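Local coordinates for protein oxidoreductase, iron/ascorbate family (Shewanella oneidensis, PDB 3ON7) that probably uses iron(II) and oxygen to turn 2-oxoglutarate into ethene, and to oxidise L-arginine to guanidine while 2-oxoglutarate becomes succinate, at residues Glu164-Ile169 with Val233-Gly238; Asn57-Asn62 with Arg97-Leu102; Thr6-Ala11 with Leu30-Ile35. All blocks are in the same frame, centred on the assembly; numbering follows the deposited sequence.

Interaction 1: Glu164-Ile169 with Val233-Gly238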
# COMPACT_ATOMS: atom_id res chain seq x y z
N GLU B 164 18.03 -22.54 -22.75
CA GLU B 164 17.90 -21.72 -21.53
C GLU B 164 19.12 -21.87 -20.62
O GLU B 164 19.48 -22.99 -20.23
CB GLU B 164 16.66 -22.14 -20.74
CG GLU B 164 15.32 -21.66 -21.28
CD GLU B 164 14.17 -22.02 -20.33
OE1 GLU B 164 13.73 -23.19 -20.35
OE2 GLU B 164 13.71 -21.14 -19.56
N GLU B 165 19.76 -20.75 -20.29
CA GLU B 165 20.95 -20.76 -19.46
C GLU B 165 20.58 -20.66 -17.98
O GLU B 165 19.69 -19.91 -17.59
CB GLU B 165 21.88 -19.59 -19.82
N MSE B 166 21.27 -21.44 -17.17
CA MSE B 166 21.19 -21.33 -15.72
C MSE B 166 22.36 -20.44 -15.30
O MSE B 166 23.51 -20.72 -15.62
CB MSE B 166 21.27 -22.73 -15.10
CG MSE B 166 21.49 -22.79 -13.61
SE MSE B 166 21.02 -24.56 -12.91
CE MSE B 166 19.19 -24.12 -12.50
N GLY B 167 22.06 -19.35 -14.59
CA GLY B 167 23.10 -18.49 -14.06
C GLY B 167 23.87 -19.15 -12.93
O GLY B 167 23.38 -20.11 -12.31
N ALA B 168 25.06 -18.63 -12.63
CA ALA B 168 25.85 -19.11 -11.50
C ALA B 168 25.18 -18.83 -10.14
O ALA B 168 25.46 -19.50 -9.15
CB ALA B 168 27.23 -18.51 -11.53
N ILE B 169 24.28 -17.84 -10.10
CA ILE B 169 23.60 -17.47 -8.86
C ILE B 169 22.09 -17.63 -9.02
O ILE B 169 21.50 -17.07 -9.92
CB ILE B 169 23.94 -16.00 -8.46
CG1 ILE B 169 25.42 -15.85 -8.18
CG2 ILE B 169 23.18 -15.60 -7.23
CD1 ILE B 169 25.83 -14.42 -7.98
N VAL B 233 22.16 -18.29 -2.69
CA VAL B 233 22.17 -19.65 -3.22
C VAL B 233 22.84 -19.64 -4.59
O VAL B 233 22.37 -18.97 -5.50
CB VAL B 233 20.74 -20.28 -3.31
CG1 VAL B 233 20.80 -21.70 -3.90
CG2 VAL B 233 20.07 -20.30 -1.95
N ILE B 234 23.96 -20.36 -4.72
CA ILE B 234 24.62 -20.49 -6.03
C ILE B 234 24.19 -21.81 -6.68
O ILE B 234 23.63 -22.66 -6.00
CB ILE B 234 26.18 -20.37 -5.95
CG1 ILE B 234 26.82 -21.51 -5.13
CG2 ILE B 234 26.56 -19.04 -5.39
CD1 ILE B 234 28.34 -21.63 -5.32
N ASN B 235 24.42 -21.93 -7.98
CA ASN B 235 24.23 -23.20 -8.72
C ASN B 235 25.61 -23.75 -9.03
O ASN B 235 26.21 -23.38 -10.04
CB ASN B 235 23.45 -23.00 -10.04
CG ASN B 235 21.98 -22.65 -9.81
OD1 ASN B 235 21.33 -23.24 -8.98
ND2 ASN B 235 21.48 -21.67 -10.56
N PRO B 236 26.14 -24.60 -8.14
CA PRO B 236 27.50 -25.05 -8.33
C PRO B 236 27.59 -26.02 -9.50
O PRO B 236 26.57 -26.52 -9.96
CB PRO B 236 27.84 -25.73 -7.00
CG PRO B 236 26.57 -26.10 -6.40
CD PRO B 236 25.55 -25.11 -6.89
N GLU B 237 28.81 -26.24 -9.99
CA GLU B 237 29.06 -27.09 -11.12
C GLU B 237 28.45 -28.46 -10.84
O GLU B 237 28.63 -29.01 -9.76
CB GLU B 237 30.58 -27.18 -11.37
CG GLU B 237 31.02 -28.08 -12.50
CD GLU B 237 30.43 -27.70 -13.86
OE1 GLU B 237 30.39 -26.49 -14.19
OE2 GLU B 237 30.02 -28.64 -14.59
N GLY B 238 27.65 -28.96 -11.77
CA GLY B 238 26.93 -30.22 -11.58
C GLY B 238 25.43 -30.09 -11.39
O GLY B 238 24.69 -31.04 -11.63
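Met166 and Asn235 meet through contrasting first torsions: the selenomethionine carries CG anti to its backbone N (chi1 167°), whereas Asn235 keeps CG beside its own N (chi1 -70°), and the two side chains cross at about a right angle. The place is the end of the antiparallel pairing between strands 169-174 and 231-234, in the smaller sheet of the double-stranded beta-helix (jelly roll) that forms the core of 2-oxoglutarate-dependent oxygenases. Pairing begins with Ile169 and Ile234, a non-hydrogen-bonded pair whose CA atoms are 4.3 Å apart and whose side chains share one face of the sheet. Their apolar contact is loose, CG1 of Ile169 to CG2 of Ile234 at 4.4 Å, because the longer branch of Ile234 leads away; beta-branched residues suit such extended backbone. Past this pair regular pairing gives way to loop, and Asn235 holds the diverging chains with two bonds. Its backbone N donates to Ala168 O (2.9 Å), and its ND2 donates almost straight to Gly167 O (3.0 Å, 169° at the hydrogen), with that oxygen close to the amide plane. Asparagine fits because its amide can donate and accept together: OD1 takes a bond from NE of Arg170, so both ends of the group are engaged and its rotation is fixed. On strand 231-234, the side chain of Val233 lies near His174, Asp176 and His231, whose arrangement around a vacant point is consistent with the iron-binding triad of the family. The flexible selenomethionine, which also touches Met160, Thr239 and Lys241, packs against the Asn235 amide: its CG stands 3.2 Å from ND2, and its SE lies 3.8 Å from Asn235 CG.

Interaction 2: Asn57-Asn62 with Arg97-Leu102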
# COMPACT_ATOMS: atom_id res chain seq x y z
N ASN B 57 -3.52 -21.74 -10.99
CA ASN B 57 -3.90 -20.40 -11.37
C ASN B 57 -5.21 -19.93 -10.74
O ASN B 57 -5.47 -18.74 -10.70
CB ASN B 57 -3.95 -20.25 -12.90
CG ASN B 57 -2.58 -20.45 -13.55
OD1 ASN B 57 -1.62 -19.72 -13.27
ND2 ASN B 57 -2.48 -21.43 -14.44
N GLU B 58 -6.01 -20.87 -10.24
CA GLU B 58 -7.20 -20.54 -9.45
C GLU B 58 -6.87 -19.86 -8.12
O GLU B 58 -7.75 -19.28 -7.49
CB GLU B 58 -8.03 -21.80 -9.13
CG GLU B 58 -8.79 -22.42 -10.31
CD GLU B 58 -9.25 -23.86 -10.03
OE1 GLU B 58 -9.52 -24.20 -8.85
OE2 GLU B 58 -9.34 -24.65 -11.00
N PHE B 59 -5.63 -19.97 -7.66
CA PHE B 59 -5.24 -19.41 -6.38
C PHE B 59 -4.36 -18.16 -6.51
O PHE B 59 -3.62 -17.85 -5.58
CB PHE B 59 -4.57 -20.49 -5.53
CG PHE B 59 -5.47 -21.66 -5.28
CD1 PHE B 59 -5.56 -22.70 -6.21
CD2 PHE B 59 -6.27 -21.71 -4.15
CE1 PHE B 59 -6.42 -23.77 -6.00
CE2 PHE B 59 -7.12 -22.79 -3.94
CZ PHE B 59 -7.20 -23.81 -4.86
N MSE B 60 -4.47 -17.45 -7.63
CA MSE B 60 -3.73 -16.19 -7.85
C MSE B 60 -3.81 -15.40 -6.59
O MSE B 60 -4.89 -15.25 -6.02
CB MSE B 60 -4.36 -15.31 -8.95
CG MSE B 60 -4.14 -15.76 -10.40
SE MSE B 60 -2.27 -15.90 -10.88
CE MSE B 60 -1.76 -14.16 -10.18
N PHE B 61 -2.67 -14.87 -6.17
CA PHE B 61 -2.60 -14.12 -4.92
C PHE B 61 -3.59 -12.98 -4.85
O PHE B 61 -3.87 -12.34 -5.85
CB PHE B 61 -1.19 -13.58 -4.67
CG PHE B 61 -0.75 -12.50 -5.64
CD1 PHE B 61 -0.20 -12.83 -6.85
CD2 PHE B 61 -0.85 -11.17 -5.29
CE1 PHE B 61 0.22 -11.87 -7.72
CE2 PHE B 61 -0.43 -10.18 -6.15
CZ PHE B 61 0.11 -10.52 -7.36
N ASN B 62 -4.12 -12.76 -3.65
CA ASN B 62 -4.94 -11.60 -3.37
C ASN B 62 -4.07 -10.34 -3.41
O ASN B 62 -3.03 -10.28 -2.76
CB ASN B 62 -5.61 -11.72 -2.00
CG ASN B 62 -6.49 -12.94 -1.90
OD1 ASN B 62 -7.17 -13.30 -2.87
ND2 ASN B 62 -6.46 -13.63 -0.74
N ARG B 97 -5.35 -17.78 2.20
CA ARG B 97 -5.90 -18.75 1.28
C ARG B 97 -4.97 -19.91 1.09
O ARG B 97 -3.80 -19.73 0.79
CB ARG B 97 -6.16 -18.12 -0.07
CG ARG B 97 -7.18 -18.93 -0.80
CD ARG B 97 -7.45 -18.35 -2.08
NE ARG B 97 -8.32 -19.18 -2.88
CZ ARG B 97 -8.56 -18.94 -4.16
NH1 ARG B 97 -7.96 -17.90 -4.76
NH2 ARG B 97 -9.38 -19.74 -4.84
N ILE B 98 -5.52 -21.10 1.23
CA ILE B 98 -4.77 -22.35 1.04
C ILE B 98 -5.70 -23.34 0.32
O ILE B 98 -6.86 -23.44 0.66
CB ILE B 98 -4.35 -22.95 2.40
CG1 ILE B 98 -3.66 -21.88 3.26
CG2 ILE B 98 -3.41 -24.12 2.18
CD1 ILE B 98 -3.28 -22.34 4.61
N PRO B 99 -5.18 -24.05 -0.69
CA PRO B 99 -6.04 -25.03 -1.36
C PRO B 99 -6.46 -26.13 -0.40
O PRO B 99 -5.63 -26.59 0.39
CB PRO B 99 -5.14 -25.61 -2.46
CG PRO B 99 -4.08 -24.63 -2.64
CD PRO B 99 -3.85 -24.01 -1.28
N ASP B 100 -7.74 -26.51 -0.44
CA ASP B 100 -8.29 -27.49 0.50
C ASP B 100 -7.45 -28.74 0.63
O ASP B 100 -7.23 -29.21 1.75
CB ASP B 100 -9.72 -27.91 0.11
CG ASP B 100 -10.77 -26.85 0.44
OD1 ASP B 100 -10.56 -26.06 1.39
OD2 ASP B 100 -11.81 -26.80 -0.25
N SER B 101 -6.98 -29.27 -0.49
CA SER B 101 -6.28 -30.59 -0.48
C SER B 101 -4.93 -30.51 0.23
O SER B 101 -4.40 -31.53 0.64
CB SER B 101 -6.12 -31.18 -1.90
OG SER B 101 -5.07 -30.57 -2.64
N LEU B 102 -4.41 -29.30 0.40
CA LEU B 102 -3.07 -29.11 0.95
C LEU B 102 -3.05 -28.53 2.38
O LEU B 102 -2.02 -28.53 3.01
CB LEU B 102 -2.27 -28.18 0.03
CG LEU B 102 -1.98 -28.58 -1.42
CD1 LEU B 102 -1.38 -27.39 -2.22
CD2 LEU B 102 -1.06 -29.78 -1.49
O HOH W 1 -6.11 -15.84 -3.76
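Two loops, one between helix 37-51 and strand 68-70, the other between strand 88-92 and helix 103-126, are joined where Phe59 meets Arg97 and Pro99. Pro99 lies over one face of the phenyl ring in a CH-pi contact, its CG 3.8 Å from the centroid of the Phe59 ring, while CB approaches Phe59 CZ at 3.6 Å. Proline suits the position because its compact, rigid ring presents C-H groups to the aromatic face. Arg97 reaches the same residue by a straight path: CG is anti to the backbone N (chi1 -158°) and the chain stays extended to NE. Its guanidinium is turned 43° from the ring plane, with Phe59 CD2 over its face, offset toward the rim. NH1 and NH2 both lie 3.1 Å from Glu58 O, but the bonds are bent and weak. A water at the guanidinium edge, in its plane, accepts from Arg97 NH1 (2.9 Å) and donates to Met60 O and Asn62 OD1, so one long polar side chain ties together three residues of the opposite loop. Asp67 takes bonds from both Asn62 ND2 and the backbone N of Arg97. Ser257 of a second subunit packs on Arg97, and within the chain Phe59 and Pro99 rest together against Phe50 of helix 37-51 and Tyr90 of strand 88-92.

Interaction 3: Thr6-Ala11 with Leu30-Ile35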
# COMPACT_ATOMS: atom_id res chain seq x y z
N THR B 6 27.43 -28.86 11.29
CA THR B 6 26.15 -29.53 11.54
C THR B 6 26.08 -29.91 13.00
O THR B 6 26.96 -30.59 13.48
CB THR B 6 26.01 -30.80 10.73
OG1 THR B 6 26.00 -30.49 9.33
CG2 THR B 6 24.70 -31.51 11.12
N ILE B 7 25.05 -29.47 13.70
CA ILE B 7 24.88 -29.85 15.11
C ILE B 7 23.72 -30.81 15.26
O ILE B 7 22.61 -30.50 14.85
CB ILE B 7 24.63 -28.62 15.99
CG1 ILE B 7 25.84 -27.69 15.95
CG2 ILE B 7 24.37 -29.07 17.42
CD1 ILE B 7 25.54 -26.27 16.38
N ASP B 8 23.98 -31.98 15.82
CA ASP B 8 22.93 -32.97 16.08
C ASP B 8 22.03 -32.52 17.23
O ASP B 8 22.49 -32.36 18.36
CB ASP B 8 23.56 -34.32 16.41
CG ASP B 8 22.58 -35.46 16.36
OD1 ASP B 8 21.52 -35.38 17.01
OD2 ASP B 8 22.90 -36.46 15.70
N TYR B 9 20.76 -32.32 16.93
CA TYR B 9 19.76 -31.84 17.88
C TYR B 9 19.74 -32.71 19.11
O TYR B 9 19.50 -32.23 20.21
CB TYR B 9 18.39 -31.86 17.22
CG TYR B 9 17.22 -31.50 18.10
CD1 TYR B 9 16.86 -30.16 18.32
CD2 TYR B 9 16.43 -32.49 18.71
CE1 TYR B 9 15.77 -29.84 19.11
CE2 TYR B 9 15.35 -32.16 19.52
CZ TYR B 9 15.03 -30.82 19.70
OH TYR B 9 13.97 -30.47 20.49
N ARG B 10 19.99 -34.00 18.92
CA ARG B 10 19.87 -34.97 20.01
C ARG B 10 20.98 -34.86 21.04
O ARG B 10 20.76 -35.25 22.19
CB ARG B 10 19.81 -36.40 19.46
CG ARG B 10 18.60 -36.67 18.56
CD ARG B 10 18.76 -37.96 17.78
NE ARG B 10 19.98 -37.96 16.98
CZ ARG B 10 20.38 -38.97 16.22
NH1 ARG B 10 19.67 -40.08 16.14
NH2 ARG B 10 21.51 -38.86 15.52
N ALA B 11 22.15 -34.34 20.65
CA ALA B 11 23.27 -34.23 21.59
C ALA B 11 22.94 -33.33 22.80
O ALA B 11 22.16 -32.38 22.69
CB ALA B 11 24.49 -33.73 20.88
N LEU B 30 20.89 -27.68 12.15
CA LEU B 30 20.48 -28.77 13.04
C LEU B 30 20.15 -30.04 12.27
O LEU B 30 19.35 -29.99 11.33
CB LEU B 30 19.25 -28.37 13.86
CG LEU B 30 19.44 -27.40 15.02
CD1 LEU B 30 18.08 -27.07 15.62
CD2 LEU B 30 20.38 -27.96 16.05
N SER B 31 20.73 -31.16 12.69
CA SER B 31 20.30 -32.48 12.19
C SER B 31 19.45 -33.22 13.23
O SER B 31 19.42 -32.83 14.41
CB SER B 31 21.50 -33.34 11.80
OG SER B 31 21.99 -34.05 12.91
N ASN B 32 18.75 -34.26 12.77
CA ASN B 32 17.92 -35.09 13.65
C ASN B 32 16.98 -34.29 14.53
O ASN B 32 16.91 -34.52 15.73
CB ASN B 32 18.83 -35.96 14.51
CG ASN B 32 19.65 -36.91 13.69
OD1 ASN B 32 20.77 -36.60 13.31
ND2 ASN B 32 19.08 -38.06 13.37
N HIS B 33 16.32 -33.31 13.94
CA HIS B 33 15.35 -32.46 14.64
C HIS B 33 14.01 -33.18 14.79
O HIS B 33 13.81 -34.24 14.19
CB HIS B 33 15.16 -31.12 13.88
CG HIS B 33 14.80 -31.29 12.44
ND1 HIS B 33 13.50 -31.49 12.02
CD2 HIS B 33 15.57 -31.34 11.33
CE1 HIS B 33 13.50 -31.65 10.70
NE2 HIS B 33 14.74 -31.56 10.26
N PRO B 34 13.09 -32.63 15.60
CA PRO B 34 11.84 -33.31 15.89
C PRO B 34 10.75 -33.25 14.83
O PRO B 34 9.68 -33.79 15.06
CB PRO B 34 11.31 -32.60 17.15
CG PRO B 34 12.35 -31.66 17.57
CD PRO B 34 13.23 -31.40 16.41
N ILE B 35 10.97 -32.58 13.71
CA ILE B 35 9.92 -32.48 12.71
C ILE B 35 9.94 -33.72 11.81
O ILE B 35 10.93 -34.01 11.12
CB ILE B 35 10.01 -31.20 11.90
CG1 ILE B 35 9.78 -29.98 12.81
CG2 ILE B 35 8.97 -31.21 10.82
CD1 ILE B 35 9.61 -28.68 12.05
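Tyr9 and Pro34 form the apolar centre, with Leu30 beside them. The tyrosine ring, carried out by a CG anti to the backbone N (chi1 175°), receives Pro34 over one face: CD sits 3.8 Å from the centroid of the Tyr9 ring in a CH-pi contact, and CG touches Tyr9 CZ at 3.5 Å. Leu30 CD1 comes to the ring edge, near its plane. Tyrosine suits this spot because its ring packs on proline while the hydroxyl at its end, still beside Pro34, hydrogen-bonds Glu119 of helix 103-126. On the sheet face of Leu30 lies Ile7, a residue well fitted to a buried strand, which packs with Phe18 of helix 14-25.

Farther out, the parallel strands are tied by the backbone. Ser31 N donates to Ile7 O (2.9 Å), and Tyr9 N donates to Ser31 O (2.9 Å), so Ser31 bonds on both sides of Asp8. The outer edge is polar. Arg10 grips the Asp8 carboxylate side-on, NE to OD1 (3.0 Å) and NH2 to OD2 (2.8 Å), both oxygens using syn lone pairs; these bonds are nearly straight and lie in the guanidinium plane. Asp8 OD1 also accepts from the backbone N of Arg10 through its anti lone pair, making an Asx turn inside the type I turn that runs to Ala11. Thus held flat, the guanidinium stacks on the amide of Asn32, the planes 8° apart. Asparagine is among the residues that best tolerate the left-handed backbone of Asn32, where strand 27-31 has given way to loop. Two adjacent parallel strands joined through helix 14-25 are the mark of a beta-alpha-beta crossover, here at the margin of the main sheet.

Along the chain the contacts come in the order interaction 3, interaction 2, interaction 1, each closing before the next opens. They are well separated, with no touch: centres lie about 30 Å apart for interactions 1 and 2, about 29 Å for interactions 1 and 3, and about 33 Å for interactions 2 and 3. Interactions 2 and 3 belong to the N-terminal family region and share helix 103-126, interaction 2 preceding its start and interaction 3 packing on its later turns. Interaction 3 joins the edge strand 6-8 to its neighbour 27-31 in the eight-stranded sheet, whereas interaction 1 belongs to the four-stranded sheet. All three are surface contacts; only interaction 1 has a residue, Val233, near the probable iron site.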